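Local coordinates for protein probable hydrolase (Pseudomonas aeruginosa, PDB 7AL6) that is of unconfirmed function but has an alpha/beta hydrolase fold and is probably a hydrolase, possibly a lipolytic enzyme, at residues K157-L163 / G195-T201; L152-K157 / D202-L207. All blocks are in the same frame, centred on the assembly; numbering follows the deposited sequence.

Interaction 1 (K157-L163 / G195-T201); sequences KPVYAEL and GGYTWRT
Tyr160 and Tyr197 form a single antiparallel beta bridge, a hydrogen-bonded pair, in a part of this alpha/beta hydrolase inserted between strands 119-125 and 229-234 of its main sheet. The bridge lays the loop before helix 163-172 along strand 196-199. Tyr160 N meets Tyr197 O at 2.7 Å with an almost straight N-H...O angle of 175°. The return bond, from Tyr197 N to Tyr160 O, is 2.8 Å long and more bent. Two CA-H...O contacts flank the pair: Val159 CA lies near Tyr197 O, and Gly196 CA near Tyr160 O. Gly196 lets the strand come close, its CA 4.2 Å from Ala161 CA.

One step along, Thr198 OG1 donates to Pro158 O at 2.9 Å. Its chi1 of -79° sets the hydroxyl anti to the carbonyl carbon and turns it to this acceptor. A water also donates to Pro158 O and accepts from Trp199 N, so it extends the pairing beyond the bridge.

Trp199 points the edge of its five-membered ring at the face of Tyr160 in an offset edge-to-face pair, with planes at 82°. Further out, Trp199 NE1 donates to Ala166 O on helix 163-172, and Tyr160 packs on the same helix. The other edge of strand 196-199 pairs with strand 190-193, where the backbones of Thr198 and Glu191 are bonded.

Past the strand, the bent chain of Lys157 reaches over Thr201. Lys157 CD sits 3.5 Å from Thr201 CG2, a tight carbon contact, and Lys157 NZ makes a weak 3.3 Å bond to Thr201 O.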
# COMPACT_ATOMS: atom_id res chain seq x y z
N LYS A 157 -19.08 10.65 1.14
CA LYS A 157 -19.31 11.18 2.50
C LYS A 157 -19.89 12.59 2.41
O LYS A 157 -19.53 13.28 1.48
CB LYS A 157 -17.98 11.13 3.25
CG LYS A 157 -17.00 10.10 2.70
CD LYS A 157 -16.09 9.45 3.68
CE LYS A 157 -14.81 8.97 3.04
NZ LYS A 157 -14.87 7.53 2.74
N PRO A 158 -20.84 12.99 3.27
CA PRO A 158 -21.37 14.34 3.28
C PRO A 158 -20.33 15.41 3.62
O PRO A 158 -19.43 15.13 4.31
CB PRO A 158 -22.34 14.41 4.45
CG PRO A 158 -22.64 13.00 4.82
CD PRO A 158 -21.62 12.12 4.14
N VAL A 159 -20.52 16.61 3.10
CA VAL A 159 -19.66 17.76 3.40
C VAL A 159 -20.50 18.79 4.14
O VAL A 159 -21.63 19.07 3.74
CB VAL A 159 -19.04 18.36 2.12
CG1 VAL A 159 -18.21 19.54 2.47
CG2 VAL A 159 -18.25 17.31 1.39
N TYR A 160 -19.95 19.30 5.22
CA TYR A 160 -20.59 20.33 6.07
C TYR A 160 -19.80 21.61 5.87
O TYR A 160 -18.64 21.64 6.25
CB TYR A 160 -20.63 19.89 7.54
CG TYR A 160 -21.38 18.60 7.70
CD1 TYR A 160 -22.75 18.58 7.83
CD2 TYR A 160 -20.73 17.39 7.58
CE1 TYR A 160 -23.46 17.40 7.88
CE2 TYR A 160 -21.41 16.20 7.65
CZ TYR A 160 -22.78 16.20 7.79
OH TYR A 160 -23.44 15.02 7.85
N ALA A 161 -20.40 22.65 5.30
CA ALA A 161 -19.76 23.96 5.11
C ALA A 161 -19.51 24.58 6.48
O ALA A 161 -18.48 25.19 6.66
CB ALA A 161 -20.61 24.82 4.22
N GLU A 162 -20.43 24.38 7.41
CA GLU A 162 -20.37 24.96 8.77
C GLU A 162 -20.08 23.86 9.80
O GLU A 162 -20.71 22.81 9.73
CB GLU A 162 -21.71 25.63 9.09
CG GLU A 162 -21.96 26.94 8.36
CD GLU A 162 -22.30 28.10 9.28
OE1 GLU A 162 -22.03 29.24 8.90
OE2 GLU A 162 -22.82 27.85 10.37
N LEU A 163 -19.18 24.14 10.73
CA LEU A 163 -18.77 23.23 11.81
C LEU A 163 -19.99 22.87 12.67
O LEU A 163 -20.22 21.69 12.91
CB LEU A 163 -17.75 24.01 12.62
CG LEU A 163 -16.82 23.22 13.51
CD1 LEU A 163 -15.60 24.05 13.85
CD2 LEU A 163 -17.51 22.77 14.78
N GLY A 195 -14.33 23.44 0.76
CA GLY A 195 -15.58 23.95 1.28
C GLY A 195 -16.12 23.17 2.46
O GLY A 195 -17.29 22.78 2.48
N GLY A 196 -15.26 22.91 3.44
CA GLY A 196 -15.77 22.59 4.75
C GLY A 196 -15.17 21.37 5.40
O GLY A 196 -13.96 21.15 5.34
N TYR A 197 -16.04 20.58 6.02
CA TYR A 197 -15.66 19.46 6.86
C TYR A 197 -16.45 18.23 6.50
O TYR A 197 -17.59 18.30 6.01
CB TYR A 197 -15.87 19.76 8.32
CG TYR A 197 -15.00 20.82 8.90
CD1 TYR A 197 -13.68 20.56 9.21
CD2 TYR A 197 -15.49 22.09 9.15
CE1 TYR A 197 -12.87 21.53 9.75
CE2 TYR A 197 -14.68 23.08 9.71
CZ TYR A 197 -13.37 22.79 10.00
OH TYR A 197 -12.52 23.75 10.53
N THR A 198 -15.85 17.09 6.78
CA THR A 198 -16.42 15.74 6.61
C THR A 198 -16.06 14.94 7.86
O THR A 198 -15.00 15.16 8.37
CB THR A 198 -15.90 15.13 5.30
OG1 THR A 198 -16.63 15.66 4.21
CG2 THR A 198 -16.02 13.63 5.25
N TRP A 199 -16.93 14.06 8.33
CA TRP A 199 -16.61 13.18 9.47
C TRP A 199 -15.66 12.13 8.88
O TRP A 199 -16.12 11.38 8.04
CB TRP A 199 -17.89 12.59 10.09
CG TRP A 199 -18.58 13.52 11.04
CD1 TRP A 199 -19.56 14.42 10.75
CD2 TRP A 199 -18.32 13.67 12.44
NE1 TRP A 199 -19.92 15.11 11.87
CE2 TRP A 199 -19.18 14.67 12.92
CE3 TRP A 199 -17.46 13.04 13.33
CZ2 TRP A 199 -19.20 15.06 14.25
CZ3 TRP A 199 -17.47 13.43 14.65
CH2 TRP A 199 -18.33 14.42 15.10
N ARG A 200 -14.40 12.10 9.29
CA ARG A 200 -13.38 11.20 8.70
C ARG A 200 -13.84 9.77 8.90
O ARG A 200 -14.09 9.39 10.01
CB ARG A 200 -12.01 11.44 9.32
CG ARG A 200 -10.92 10.53 8.78
CD ARG A 200 -9.51 10.95 9.14
NE ARG A 200 -8.58 10.02 8.55
CZ ARG A 200 -8.30 8.83 9.05
NH1 ARG A 200 -8.86 8.44 10.18
NH2 ARG A 200 -7.45 8.04 8.43
N THR A 201 -13.83 8.98 7.85
CA THR A 201 -14.35 7.63 7.96
C THR A 201 -13.93 6.82 6.73
O THR A 201 -13.45 7.36 5.73
CB THR A 201 -15.87 7.65 8.13
OG1 THR A 201 -16.33 6.39 8.61
CG2 THR A 201 -16.55 7.97 6.80
O HOH W 1 -19.45 13.75 6.88

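Interaction 2 (L152-K157 / D202-L207); sequences LRHKRK and DARLTL
A 3-10 turn at 203-206, begun by an Asx turn at Asp202, packs against the loop that follows helix 138-150. Leu152 makes the largest contribution of any residue. Its CG lies anti to the backbone N (chi1 -166°), and its two methyls part over one side of the turn, CD1 toward Leu207 and CD2 toward Arg204. Leu152 CD1 meets Leu207 CD2 at 3.6 Å, and Leu152 CD2 meets Arg204 CG at the same distance. The side chain crosses both partners at about a right angle. Beside it, Lys155 CB lies over Ala203 CB. The Lys155 chain then runs past Thr206 in the opposite direction, with CE 3.6 Å from Thr206 OG1.

The turn is braced from within. Asp202 OD1 accepts from Arg204 N and Arg204 NE, both on the same face of the carboxylate plane. Arg204 NH2 completes a side-on salt bridge to Asp202 OD2, which also accepts from Tyr75 OH. Arg204 NH2 and NH1 reach on to Arg69 O and Ala70 O. Ala203 O takes Thr206 N and Thr206 OG1, the latter at 2.8 Å.

At the end near Asp202, a water joins the two segments. It accepts from Lys157 NZ at 2.6 Å and from Ala203 N at 3.1 Å.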
# COMPACT_ATOMS: atom_id res chain seq x y z
N LEU A 152 -19.52 -0.90 -3.54
CA LEU A 152 -18.92 0.04 -2.60
C LEU A 152 -18.23 1.20 -3.29
O LEU A 152 -18.06 2.27 -2.69
CB LEU A 152 -17.91 -0.65 -1.70
CG LEU A 152 -17.51 0.18 -0.48
CD1 LEU A 152 -18.65 0.15 0.52
CD2 LEU A 152 -16.21 -0.34 0.11
N ARG A 153 -17.77 0.99 -4.52
CA ARG A 153 -17.13 2.07 -5.26
C ARG A 153 -17.95 3.36 -5.20
O ARG A 153 -17.38 4.46 -5.14
CB ARG A 153 -16.93 1.64 -6.72
CG ARG A 153 -18.24 1.34 -7.48
CD ARG A 153 -18.06 0.31 -8.61
NE ARG A 153 -17.06 0.71 -9.61
CZ ARG A 153 -15.93 0.06 -9.86
NH1 ARG A 153 -15.61 -1.05 -9.19
NH2 ARG A 153 -15.09 0.51 -10.79
N HIS A 154 -19.28 3.25 -5.20
CA HIS A 154 -20.18 4.37 -5.41
C HIS A 154 -20.50 5.16 -4.12
O HIS A 154 -21.46 5.95 -4.12
CB HIS A 154 -21.50 3.88 -6.05
CG HIS A 154 -21.31 3.11 -7.33
ND1 HIS A 154 -20.76 3.68 -8.47
CD2 HIS A 154 -21.61 1.83 -7.66
CE1 HIS A 154 -20.71 2.78 -9.43
NE2 HIS A 154 -21.22 1.65 -8.97
N LYS A 155 -19.74 4.96 -3.04
CA LYS A 155 -20.01 5.64 -1.77
C LYS A 155 -19.25 6.96 -1.67
O LYS A 155 -18.10 7.07 -2.12
CB LYS A 155 -19.66 4.75 -0.56
CG LYS A 155 -20.46 3.45 -0.44
CD LYS A 155 -21.63 3.55 0.54
CE LYS A 155 -22.27 2.18 0.78
NZ LYS A 155 -23.75 2.26 0.96
N ARG A 156 -19.90 7.93 -1.06
CA ARG A 156 -19.36 9.27 -0.82
C ARG A 156 -19.82 9.71 0.56
O ARG A 156 -20.79 9.17 1.08
CB ARG A 156 -19.77 10.21 -1.95
CG ARG A 156 -19.39 9.69 -3.32
CD ARG A 156 -17.93 9.94 -3.66
NE ARG A 156 -17.61 9.59 -5.03
CZ ARG A 156 -17.25 8.38 -5.43
NH1 ARG A 156 -17.17 7.39 -4.56
NH2 ARG A 156 -16.98 8.14 -6.70
N LYS A 157 -19.08 10.65 1.14
CA LYS A 157 -19.31 11.18 2.50
C LYS A 157 -19.89 12.59 2.41
O LYS A 157 -19.53 13.28 1.48
CB LYS A 157 -17.98 11.13 3.25
CG LYS A 157 -17.00 10.10 2.70
CD LYS A 157 -16.09 9.45 3.68
CE LYS A 157 -14.81 8.97 3.04
NZ LYS A 157 -14.87 7.53 2.74
N ASP A 202 -14.04 5.52 6.86
CA ASP A 202 -13.75 4.59 5.78
C ASP A 202 -15.09 4.03 5.33
O ASP A 202 -15.87 3.54 6.16
CB ASP A 202 -12.78 3.52 6.25
CG ASP A 202 -12.15 2.75 5.12
OD1 ASP A 202 -12.86 2.32 4.16
OD2 ASP A 202 -10.92 2.51 5.25
N ALA A 203 -15.38 4.16 4.04
CA ALA A 203 -16.64 3.64 3.53
C ALA A 203 -16.77 2.15 3.76
O ALA A 203 -17.89 1.63 3.81
CB ALA A 203 -16.75 3.95 2.04
N ARG A 204 -15.66 1.42 3.91
CA ARG A 204 -15.78 0.00 4.18
C ARG A 204 -16.47 -0.26 5.52
O ARG A 204 -16.97 -1.36 5.74
CB ARG A 204 -14.39 -0.66 4.17
CG ARG A 204 -13.75 -0.72 2.77
CD ARG A 204 -12.36 -1.31 2.89
NE ARG A 204 -11.40 -0.27 3.23
CZ ARG A 204 -10.09 -0.46 3.30
NH1 ARG A 204 -9.56 -1.66 3.07
NH2 ARG A 204 -9.30 0.56 3.62
N LEU A 205 -16.46 0.73 6.42
CA LEU A 205 -17.09 0.55 7.72
C LEU A 205 -18.59 0.32 7.59
O LEU A 205 -19.21 -0.10 8.57
CB LEU A 205 -16.85 1.78 8.60
CG LEU A 205 -15.40 1.87 9.10
CD1 LEU A 205 -15.07 3.18 9.73
CD2 LEU A 205 -15.11 0.74 10.09
N THR A 206 -19.19 0.64 6.42
CA THR A 206 -20.62 0.42 6.20
C THR A 206 -20.93 -0.98 5.69
O THR A 206 -22.11 -1.33 5.56
CB THR A 206 -21.21 1.43 5.17
OG1 THR A 206 -20.68 1.20 3.85
CG2 THR A 206 -20.91 2.81 5.57
N LEU A 207 -19.92 -1.77 5.32
CA LEU A 207 -20.18 -3.06 4.72
C LEU A 207 -20.78 -3.99 5.77
O LEU A 207 -20.46 -3.88 6.96
CB LEU A 207 -18.91 -3.67 4.18
CG LEU A 207 -18.30 -2.98 2.95
CD1 LEU A 207 -16.85 -3.46 2.78
CD2 LEU A 207 -19.10 -3.26 1.69
O HOH W 2 -13.43 5.44 2.06

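Overall arrangement
From the N terminus, the chain leaves helix 138-150 and enters residues 152-163, a loop up to the start of helix 163-172, which supply the first segment of both interactions. It then runs through helices 163-172 and 179-189 and strand 190-193 before turning back along 195-207. Interaction 1 closes the inner loop, from 157-163 to 195-201. Interaction 2 closes the outer one, from 152-157 to 202-207, so the first nests inside the second. The two meet at Lys157, and their centres are 15 Å apart. Interaction 1 ties the two-stranded sheet to the approach of helix 163-172. Interaction 2 ties 3-10 segment 203-206 to the loop after helix 138-150.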